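Local coordinates for putative phosphonate binding protein for ABC transporter (Prochlorococcus marinus str. MIT 9301, PDB 5LQ8) that binds inorganic phosphite strongly, and methylphosphonate and phosphate very weakly, probably as the solute-binding component of an ABC transporter, at residues S126-L131 with Y203-W208. Numbering follows the deposited sequence.
Sequences STSGRL and YVDYHW. With GB (methylphosphonic acid ester group), chain B.
Thr-127 and Asp-205 run alongside one another, pointing opposite ways, beside the bound methylphosphonate; Thr-127 OG1 sits 3.4 Å from Asp-205 OD1, but each is bonded elsewhere, to Leu-66 N and Gly-65 N. The N-terminus of helix 127-139 grips the ligand: Thr-127 N donates to GB O1 at 2.7 Å, almost straight at 173°, and Ser-128 N to GB O2. Hydroxyls double this hold, Thr-127 OG1 on O1 and Ser-128 OG on O2, while Ser-126, the N-cap, donates OG to O3 and accepts from Gly-129 N (2.8 Å). With CG anti to the backbone N (chi1 -161°), Asp-205 brings OD2 to 2.5 Å from GB O2, where one acid group probably carries a proton. Tyr-203 leans obliquely on the helix start, CE1 4.1 Å from Thr-127 CG2; its OH, bonded to Ser-92 OG, reaches Ser-128 CA and CB (3.0 Å to CB). Tyr-206 has the ligand methyl over one ring face, doubtfully close as modelled. Replacing Tyr-206 by alanine would probably cost Asp-13 its hydroxyl partner, Arg-84 its cation-pi ring and the methyl its aromatic neighbour. Tyr-46 and His-158 also hydrogen-bond the ligand. The site lies in the cleft between the two domains of a periplasmic binding protein: helix 127-139 follows strand 119-121 of one sheet, residues 203-206 lead into strand 207-210 of the other, and helix 261-269 packs on Thr-127 and Val-204 through Ile-263.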
# COMPACT_ATOMS: atom_id res chain seq x y z
N SER A 126 6.09 0.11 4.65
CA SER A 126 4.64 0.43 4.48
C SER A 126 4.33 1.80 4.99
O SER A 126 4.80 2.21 6.04
CB SER A 126 3.77 -0.58 5.22
OG SER A 126 2.40 -0.22 5.12
N THR A 127 3.52 2.52 4.21
CA THR A 127 3.03 3.85 4.57
C THR A 127 1.95 3.75 5.67
O THR A 127 2.05 4.31 6.76
CB THR A 127 2.42 4.54 3.34
OG1 THR A 127 3.25 4.34 2.20
CG2 THR A 127 2.28 6.05 3.56
N SER A 128 0.93 2.98 5.34
CA SER A 128 -0.25 2.78 6.20
C SER A 128 -0.07 1.77 7.33
O SER A 128 -0.79 1.81 8.31
CB SER A 128 -1.50 2.44 5.38
OG SER A 128 -1.39 1.15 4.78
N GLY A 129 0.93 0.87 7.19
CA GLY A 129 1.20 -0.11 8.20
C GLY A 129 2.49 0.11 9.01
O GLY A 129 2.71 -0.58 9.97
N ARG A 130 3.26 1.13 8.68
CA ARG A 130 4.48 1.45 9.45
C ARG A 130 4.79 2.95 9.58
O ARG A 130 4.88 3.45 10.68
CB ARG A 130 5.67 0.71 8.89
CG ARG A 130 6.92 0.77 9.78
CD ARG A 130 7.79 2.02 9.53
NE ARG A 130 8.84 2.12 10.56
CZ ARG A 130 9.98 1.42 10.58
NH1 ARG A 130 10.28 0.60 9.59
NH2 ARG A 130 10.84 1.56 11.61
N LEU A 131 4.93 3.63 8.46
CA LEU A 131 5.47 4.98 8.51
C LEU A 131 4.53 5.88 9.28
O LEU A 131 4.94 6.59 10.23
CB LEU A 131 5.69 5.54 7.10
CG LEU A 131 6.34 6.93 7.09
CD1 LEU A 131 7.83 6.86 7.47
CD2 LEU A 131 6.20 7.59 5.74
N TYR A 203 -3.65 10.94 5.11
CA TYR A 203 -2.40 11.19 4.42
C TYR A 203 -2.55 10.60 3.00
O TYR A 203 -3.60 9.99 2.70
CB TYR A 203 -1.24 10.55 5.22
CG TYR A 203 -1.52 9.10 5.55
CD1 TYR A 203 -1.23 8.11 4.63
CD2 TYR A 203 -2.07 8.73 6.76
CE1 TYR A 203 -1.53 6.81 4.89
CE2 TYR A 203 -2.40 7.40 7.06
CZ TYR A 203 -2.09 6.43 6.10
OH TYR A 203 -2.36 5.09 6.36
N VAL A 204 -1.58 10.82 2.12
CA VAL A 204 -1.62 10.27 0.75
C VAL A 204 -0.97 8.89 0.74
O VAL A 204 0.01 8.64 1.47
CB VAL A 204 -0.88 11.17 -0.28
CG1 VAL A 204 0.62 11.20 -0.06
CG2 VAL A 204 -1.17 10.76 -1.71
N ASP A 205 -1.43 8.02 -0.13
CA ASP A 205 -0.82 6.67 -0.18
C ASP A 205 -0.56 6.09 -1.58
O ASP A 205 0.42 6.46 -2.28
CB ASP A 205 -1.58 5.71 0.76
CG ASP A 205 -0.75 4.46 1.14
OD1 ASP A 205 0.30 4.26 0.53
OD2 ASP A 205 -1.16 3.71 2.05
N TYR A 206 -1.42 5.17 -2.00
CA TYR A 206 -1.09 4.34 -3.17
C TYR A 206 -1.04 5.15 -4.47
O TYR A 206 -1.78 6.10 -4.67
CB TYR A 206 -2.05 3.19 -3.36
CG TYR A 206 -2.01 2.13 -2.29
CD1 TYR A 206 -1.45 0.89 -2.56
CD2 TYR A 206 -2.61 2.32 -1.04
CE1 TYR A 206 -1.44 -0.09 -1.59
CE2 TYR A 206 -2.60 1.33 -0.08
CZ TYR A 206 -2.02 0.12 -0.36
OH TYR A 206 -1.96 -0.89 0.57
N HIS A 207 -0.16 4.72 -5.36
CA HIS A 207 -0.08 5.24 -6.69
C HIS A 207 0.66 4.36 -7.65
O HIS A 207 1.55 3.60 -7.26
CB HIS A 207 0.51 6.63 -6.75
CG HIS A 207 1.87 6.75 -6.17
ND1 HIS A 207 2.13 6.59 -4.82
CD2 HIS A 207 3.05 7.08 -6.75
CE1 HIS A 207 3.42 6.80 -4.60
NE2 HIS A 207 4.00 7.10 -5.75
N TRP A 208 0.28 4.47 -8.91
CA TRP A 208 0.97 3.86 -10.02
C TRP A 208 2.13 4.71 -10.46
O TRP A 208 2.00 5.91 -10.61
CB TRP A 208 0.05 3.67 -11.24
CG TRP A 208 -1.00 2.63 -11.16
CD1 TRP A 208 -2.32 2.82 -10.96
CD2 TRP A 208 -0.82 1.22 -11.32
NE1 TRP A 208 -2.98 1.63 -11.00
CE2 TRP A 208 -2.06 0.63 -11.21
CE3 TRP A 208 0.30 0.42 -11.51
CZ2 TRP A 208 -2.23 -0.75 -11.32
CZ3 TRP A 208 0.12 -0.98 -11.64
CH2 TRP A 208 -1.12 -1.52 -11.52
P1 GB B . 1.31 0.93 2.00
O1 GB B . 2.64 1.64 1.81
O2 GB B . 0.29 1.80 2.76
C1 GB B . 0.72 0.77 0.39
O3 GB B . 1.49 -0.46 2.63